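Local coordinates for protein sugar ABC transporter (Agrobacterium radiobacter, PDB 4RXT) that binds arabinopyranose in the cleft between its two lobes and probably serves as the sugar-capturing component of an ABC transporter, at residues G145-R150 against F198-I203; V136-T141 against L202-G207; I115-L120 against T152-Q157. All coordinates share one frame; numbering follows the deposited sequence.

Contact 1 (G145-R150 against F198-I203); sequences GSLEQR and FASNLI. With ARA (alpha-L-arabinopyranose), chain B.
R150 on the first turns of helix 145-161 meets S200 and N201, in the turn joining strand 194-199 to helix 202-214, in a buried polar contact that forms one wall of the arabinopyranose pocket. The guanidinium of R150 is the hub. Its NH1 donates to the backbone O of S200 (2.8 Å, N-H...O angle 161°), the oxygen lying almost in the guanidinium plane and the donor in the carbonyl plane. The same nitrogen gives its other N-H to the sugar O1 at 2.8 Å, while NH2 reaches O2 of the sugar at 2.9 Å. With NE hydrogen-bonded to N109 and F226 forming a cation-pi contact, the flat group is fixed in both position and rotation; the chain extended from CG to NE carries it from the helix to the sugar.

Beside it, L147 reaches the turn with the CD2 branch alone, which lies 3.8 Å from CB of N201. A water bridges the two segments here, donating to the backbone O of L147 and hydrogen-bonding S200 OG at 2.7 Å. On the strand itself, F198 turns the edge of its ring, at CE2, towards the backbone O of R150, and CB of S200 rests over the rim of one ring face.

N201 stands at the N-cap of helix 202-214. Its CG sits between the backbone N and carbonyl carbon (chi1 83°), and OD1 accepts from the backbone N of M204, while the residue lines the pocket beside the sugar. S146 OG lies 2.8 Å from O3, and D93, D227, E45, K12 and Q247 complete the polar grip. Helix starts and strand-end turns converging on a sugar in an interlobe cleft are characteristic of type I periplasmic binding proteins.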
# COMPACT_ATOMS: atom_id res chain seq x y z
N GLY A 145 3.72 2.98 8.22
CA GLY A 145 4.76 1.95 8.20
C GLY A 145 5.11 1.51 6.77
O GLY A 145 6.26 1.48 6.37
N SER A 146 4.08 1.16 6.00
CA SER A 146 4.29 0.66 4.63
C SER A 146 5.03 1.71 3.79
O SER A 146 6.02 1.41 3.10
CB SER A 146 2.96 0.26 3.98
OG SER A 146 2.10 1.36 4.02
N LEU A 147 4.53 2.94 3.84
CA LEU A 147 5.06 4.00 2.94
C LEU A 147 6.49 4.45 3.31
O LEU A 147 7.31 4.75 2.43
CB LEU A 147 4.13 5.20 2.91
CG LEU A 147 2.66 4.87 2.57
CD1 LEU A 147 1.84 6.16 2.48
CD2 LEU A 147 2.48 4.00 1.32
N GLU A 148 6.75 4.54 4.63
CA GLU A 148 8.11 4.91 5.06
C GLU A 148 9.14 3.84 4.64
O GLU A 148 10.28 4.15 4.23
CB GLU A 148 8.15 5.18 6.55
CG GLU A 148 7.34 6.41 6.94
CD GLU A 148 7.75 7.72 6.25
OE1 GLU A 148 8.94 7.91 5.88
OE2 GLU A 148 6.88 8.61 6.12
N GLN A 149 8.74 2.58 4.71
CA GLN A 149 9.62 1.50 4.23
C GLN A 149 9.86 1.55 2.72
O GLN A 149 10.96 1.31 2.25
CB GLN A 149 9.12 0.14 4.67
CG GLN A 149 9.27 -0.04 6.15
CD GLN A 149 8.82 -1.39 6.62
OE1 GLN A 149 7.85 -1.91 6.12
NE2 GLN A 149 9.51 -1.96 7.59
N ARG A 150 8.81 1.83 1.94
CA ARG A 150 8.96 1.98 0.47
C ARG A 150 9.92 3.12 0.18
O ARG A 150 10.81 3.02 -0.68
CB ARG A 150 7.62 2.20 -0.20
CG ARG A 150 6.73 1.01 -0.06
CD ARG A 150 5.33 1.29 -0.55
NE ARG A 150 4.46 0.23 -0.09
CZ ARG A 150 3.14 0.20 -0.16
NH1 ARG A 150 2.47 1.17 -0.80
NH2 ARG A 150 2.53 -0.83 0.37
N PHE A 198 8.70 8.39 -8.36
CA PHE A 198 8.13 7.25 -7.61
C PHE A 198 6.94 7.74 -6.79
O PHE A 198 7.09 8.59 -5.94
CB PHE A 198 9.23 6.61 -6.72
CG PHE A 198 8.74 5.48 -5.87
CD1 PHE A 198 7.80 4.57 -6.32
CD2 PHE A 198 9.25 5.31 -4.59
CE1 PHE A 198 7.37 3.52 -5.53
CE2 PHE A 198 8.83 4.25 -3.79
CZ PHE A 198 7.90 3.35 -4.25
N ALA A 199 5.76 7.21 -7.12
CA ALA A 199 4.44 7.48 -6.47
C ALA A 199 4.07 6.23 -5.69
O ALA A 199 3.66 5.23 -6.25
CB ALA A 199 3.38 7.80 -7.52
N SER A 200 4.28 6.27 -4.37
CA SER A 200 4.48 5.02 -3.65
C SER A 200 3.23 4.30 -3.10
O SER A 200 3.36 3.38 -2.30
CB SER A 200 5.44 5.22 -2.51
OG SER A 200 4.86 6.13 -1.60
N ASN A 201 2.04 4.72 -3.52
CA ASN A 201 0.83 3.95 -3.25
C ASN A 201 -0.22 4.23 -4.34
O ASN A 201 -0.00 5.06 -5.21
CB ASN A 201 0.33 4.19 -1.82
CG ASN A 201 -0.51 5.45 -1.67
OD1 ASN A 201 -0.33 6.43 -2.40
ND2 ASN A 201 -1.45 5.43 -0.75
N LEU A 202 -1.37 3.59 -4.21
CA LEU A 202 -2.41 3.74 -5.24
C LEU A 202 -2.80 5.22 -5.44
O LEU A 202 -2.99 5.69 -6.55
CB LEU A 202 -3.63 2.95 -4.85
CG LEU A 202 -4.85 3.11 -5.76
CD1 LEU A 202 -4.46 2.61 -7.13
CD2 LEU A 202 -6.01 2.34 -5.17
N ILE A 203 -3.00 5.91 -4.33
CA ILE A 203 -3.55 7.25 -4.33
C ILE A 203 -2.60 8.22 -5.02
O ILE A 203 -2.98 9.04 -5.83
CB ILE A 203 -3.89 7.74 -2.89
CG1 ILE A 203 -4.79 6.72 -2.15
CG2 ILE A 203 -4.53 9.13 -2.92
CD1 ILE A 203 -6.04 6.33 -2.93
C1 ARA B . -1.46 0.76 -0.46
C2 ARA B . -0.61 0.60 0.82
C3 ARA B . -1.41 1.08 2.02
C4 ARA B . -1.98 2.49 1.79
C5 ARA B . -1.91 2.88 0.38
O1 ARA B . -0.31 0.81 -1.30
O2 ARA B . -0.25 -0.78 1.03
O3 ARA B . -0.58 0.96 3.19
O4 ARA B . -1.18 3.52 2.38
O5 ARA B . -2.32 1.88 -0.56
O HOH W 1 6.89 6.31 0.17

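Contact 2 (V136-T141 against L202-G207); sequences VIITNT and LIMAQG
The backbones approach most closely where strand 133-139 runs out into a turn, the CA of N140 lying 5.9 Å from the CA of M204 on the first turn of helix 202-214. This is helix-on-sheet packing within a Rossmann-like alpha/beta lobe: strands 194-199 and 133-139 are parallel neighbours in the lobe's mixed sheet, and the helix that follows the former in the chain is laid back over the latter.

M204 does most of the work. Its CG sits 3.5 Å from the backbone N of N140. The bend at chi2 (-61°) then turns SD against the CG2 branch of I138 at 3.6 Å, the two side chains crossing at about a right angle, and a second bend at chi3 (92°) brings CE round to the amide of N140. No hydrogen bond joins the two segments; the contact is apolar apart from that amide.

The amide is swung towards the helix with CG anti to the backbone N (chi1 -169°), in the neighbourhood of N201 and E45 of the sugar site. I203 meets it with CB and the CG2 methyl, while the rest of its side chain leads off elsewhere. N140 ND2 is buried and has no polar partner in the model, with CE of M204 at 3.4 Å and CG2 of I203 at 3.6 Å next to it on the helix side.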
# COMPACT_ATOMS: atom_id res chain seq x y z
N VAL A 136 12.12 12.24 -8.36
CA VAL A 136 11.37 12.64 -7.18
C VAL A 136 10.60 11.46 -6.60
O VAL A 136 10.31 10.50 -7.29
CB VAL A 136 10.42 13.84 -7.45
CG1 VAL A 136 11.21 15.02 -8.00
CG2 VAL A 136 9.29 13.51 -8.38
N ILE A 137 10.32 11.53 -5.31
CA ILE A 137 9.45 10.62 -4.64
C ILE A 137 8.30 11.42 -4.01
O ILE A 137 8.49 12.49 -3.44
CB ILE A 137 10.18 9.71 -3.61
CG1 ILE A 137 9.20 8.79 -2.88
CG2 ILE A 137 11.00 10.52 -2.63
CD1 ILE A 137 9.83 7.71 -2.02
N ILE A 138 7.10 10.88 -4.17
CA ILE A 138 5.90 11.47 -3.61
C ILE A 138 5.16 10.39 -2.82
O ILE A 138 4.81 9.32 -3.37
CB ILE A 138 4.98 12.10 -4.69
CG1 ILE A 138 5.76 13.06 -5.59
CG2 ILE A 138 3.77 12.78 -4.02
CD1 ILE A 138 5.00 13.48 -6.82
N THR A 139 4.93 10.70 -1.55
CA THR A 139 4.36 9.82 -0.52
C THR A 139 3.02 10.38 -0.04
O THR A 139 2.88 11.57 0.22
CB THR A 139 5.36 9.63 0.65
OG1 THR A 139 6.58 9.09 0.12
CG2 THR A 139 4.81 8.71 1.71
N ASN A 140 2.04 9.50 0.05
CA ASN A 140 0.62 9.85 0.31
C ASN A 140 0.44 10.72 1.55
O ASN A 140 -0.25 11.67 1.56
CB ASN A 140 -0.19 8.54 0.45
CG ASN A 140 -1.69 8.72 0.47
OD1 ASN A 140 -2.38 8.00 1.15
ND2 ASN A 140 -2.15 9.61 -0.28
N THR A 141 1.11 10.32 2.63
CA THR A 141 0.97 10.96 3.94
C THR A 141 2.16 10.49 4.80
O THR A 141 2.70 9.40 4.58
CB THR A 141 -0.39 10.59 4.60
OG1 THR A 141 -0.59 11.34 5.82
CG2 THR A 141 -0.51 9.07 4.85
N LEU A 202 -1.37 3.59 -4.21
CA LEU A 202 -2.41 3.74 -5.24
C LEU A 202 -2.80 5.22 -5.44
O LEU A 202 -2.99 5.69 -6.55
CB LEU A 202 -3.63 2.95 -4.85
CG LEU A 202 -4.85 3.11 -5.76
CD1 LEU A 202 -4.46 2.61 -7.13
CD2 LEU A 202 -6.01 2.34 -5.17
N ILE A 203 -3.00 5.91 -4.33
CA ILE A 203 -3.55 7.25 -4.33
C ILE A 203 -2.60 8.22 -5.02
O ILE A 203 -2.98 9.04 -5.83
CB ILE A 203 -3.89 7.74 -2.89
CG1 ILE A 203 -4.79 6.72 -2.15
CG2 ILE A 203 -4.53 9.13 -2.92
CD1 ILE A 203 -6.04 6.33 -2.93
N MET A 204 -1.31 8.10 -4.71
CA MET A 204 -0.34 8.91 -5.41
C MET A 204 -0.16 8.51 -6.87
O MET A 204 0.02 9.38 -7.75
CB MET A 204 1.01 8.93 -4.67
CG MET A 204 1.01 9.63 -3.31
SD MET A 204 0.55 11.42 -3.35
CE MET A 204 -1.24 11.33 -3.07
N ALA A 205 -0.22 7.22 -7.16
CA ALA A 205 -0.22 6.80 -8.57
C ALA A 205 -1.38 7.40 -9.39
O ALA A 205 -1.19 7.82 -10.52
CB ALA A 205 -0.25 5.29 -8.65
N GLN A 206 -2.55 7.44 -8.80
CA GLN A 206 -3.72 8.06 -9.47
C GLN A 206 -3.42 9.51 -9.78
O GLN A 206 -3.60 9.96 -10.89
CB GLN A 206 -4.95 7.98 -8.56
CG GLN A 206 -5.50 6.57 -8.33
CD GLN A 206 -6.47 6.49 -7.16
OE1 GLN A 206 -6.49 7.35 -6.25
NE2 GLN A 206 -7.31 5.47 -7.18
N GLY A 207 -3.06 10.28 -8.77
CA GLY A 207 -2.81 11.70 -8.94
C GLY A 207 -1.63 12.08 -9.81
O GLY A 207 -1.72 12.97 -10.67

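Contact 3 (I115-L120 against T152-Q157); sequences IAADGL and TGFLDQ
Apolar packing brings A117 and F154 together where helices 109-128 and 145-161 cross, their local axes 8.2 Å apart and inclined at 49°. The CA atoms of A117 and F154 come within 5.2 Å, and A117 meets the ring with both CA and its methyl, each 3.7 Å from CD1 of F154. The same methyl, CB of A117, also touches CB of Q157 at 3.7 Å. L120 approaches the F154 ring from its edge, with CD2 in the ring plane and 3.8 Å from CZ.

The two helices lie side by side on one face of the mixed sheet of a type I periplasmic binding lobe, and strand 133-139 falls between them in the chain. The F154 ring also packs against I137 of that strand and stacks with F198 of the neighbouring strand 194-199.

The polar part lies toward the partly exposed side, away from the sheet. Q157 leaves its helix with CG anti to the backbone N and bends at chi2 (75°), which brings NE2 to D118 OD1 for a nearly straight hydrogen bond (2.9 Å, 173°). The donor arrives on the syn side, somewhat out of the carboxylate plane, and the same oxygen also accepts from Y162 OH.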
# COMPACT_ATOMS: atom_id res chain seq x y z
N ILE A 115 12.46 -2.51 -5.65
CA ILE A 115 11.86 -2.93 -6.95
C ILE A 115 11.42 -1.73 -7.79
O ILE A 115 11.67 -1.65 -8.98
CB ILE A 115 10.67 -3.89 -6.71
CG1 ILE A 115 11.19 -5.25 -6.24
CG2 ILE A 115 9.83 -4.10 -7.97
CD1 ILE A 115 10.12 -6.19 -5.73
N ALA A 116 10.86 -0.74 -7.12
CA ALA A 116 10.39 0.47 -7.78
C ALA A 116 11.58 1.27 -8.31
O ALA A 116 11.51 1.85 -9.42
CB ALA A 116 9.54 1.32 -6.86
N ALA A 117 12.65 1.34 -7.49
CA ALA A 117 13.88 2.03 -7.92
C ALA A 117 14.47 1.40 -9.19
O ALA A 117 14.79 2.11 -10.17
CB ALA A 117 14.93 2.08 -6.81
N ASP A 118 14.53 0.06 -9.17
CA ASP A 118 15.04 -0.67 -10.32
C ASP A 118 14.17 -0.37 -11.55
O ASP A 118 14.68 -0.20 -12.65
CB ASP A 118 15.09 -2.17 -10.07
CG ASP A 118 16.09 -2.59 -9.00
OD1 ASP A 118 17.11 -1.87 -8.80
OD2 ASP A 118 15.84 -3.68 -8.44
N GLY A 119 12.85 -0.32 -11.34
CA GLY A 119 11.88 -0.13 -12.47
C GLY A 119 12.04 1.27 -13.01
O GLY A 119 12.00 1.51 -14.21
N LEU A 120 12.26 2.24 -12.12
CA LEU A 120 12.37 3.63 -12.55
C LEU A 120 13.65 3.85 -13.36
O LEU A 120 13.67 4.49 -14.40
CB LEU A 120 12.34 4.57 -11.33
CG LEU A 120 12.41 6.05 -11.64
CD1 LEU A 120 11.21 6.44 -12.45
CD2 LEU A 120 12.40 6.94 -10.40
N THR A 152 12.32 4.32 2.10
CA THR A 152 13.68 3.88 2.47
C THR A 152 14.26 2.94 1.41
O THR A 152 15.39 3.09 0.95
CB THR A 152 13.64 3.22 3.86
OG1 THR A 152 13.30 4.21 4.83
CG2 THR A 152 15.00 2.66 4.23
N GLY A 153 13.47 1.95 1.01
CA GLY A 153 13.96 0.96 0.09
C GLY A 153 14.34 1.64 -1.23
O GLY A 153 15.40 1.35 -1.83
N PHE A 154 13.49 2.56 -1.70
CA PHE A 154 13.76 3.32 -2.91
C PHE A 154 15.01 4.18 -2.82
O PHE A 154 15.89 4.14 -3.70
CB PHE A 154 12.51 4.18 -3.25
CG PHE A 154 12.70 5.10 -4.44
CD1 PHE A 154 12.49 4.65 -5.73
CD2 PHE A 154 13.05 6.43 -4.25
CE1 PHE A 154 12.67 5.49 -6.81
CE2 PHE A 154 13.20 7.29 -5.33
CZ PHE A 154 13.02 6.81 -6.61
N LEU A 155 15.07 5.00 -1.77
CA LEU A 155 16.18 5.93 -1.61
C LEU A 155 17.53 5.18 -1.50
O LEU A 155 18.51 5.58 -2.12
CB LEU A 155 15.97 6.87 -0.41
CG LEU A 155 14.83 7.90 -0.55
CD1 LEU A 155 14.65 8.68 0.74
CD2 LEU A 155 15.05 8.82 -1.75
N ASP A 156 17.56 4.10 -0.72
CA ASP A 156 18.74 3.31 -0.54
C ASP A 156 19.23 2.70 -1.85
O ASP A 156 20.42 2.72 -2.19
CB ASP A 156 18.47 2.19 0.48
CG ASP A 156 18.31 2.71 1.93
OD1 ASP A 156 18.56 3.91 2.21
OD2 ASP A 156 17.90 1.88 2.78
N GLN A 157 18.31 2.16 -2.63
CA GLN A 157 18.67 1.50 -3.90
C GLN A 157 19.19 2.57 -4.87
O GLN A 157 20.18 2.40 -5.58
CB GLN A 157 17.43 0.77 -4.46
CG GLN A 157 17.74 -0.11 -5.66
CD GLN A 157 18.44 -1.41 -5.31
OE1 GLN A 157 19.05 -1.56 -4.26
NE2 GLN A 157 18.36 -2.37 -6.21

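How the contacts relate
All three contacts belong to one lobe, built around the sheet containing strands 133-139 and 194-199. Contacts 1 and 2 have centres about 7 Å apart and share L202 and I203; contact 3 lies about 11 Å from contact 1 and 15 Å from contact 2, again between centres. Contacts 1 and 3 use successive parts of helix 145-161, so one helix runs from the sugar back along the face of the sheet. Along the chain, contact 3 alternates with both others. F198 bridges inward from contact 1: its backbone pairs with V136 and I138, and its ring meets A116 and F154. The pocket wall is thereby continuous with packing on both faces of the sheet.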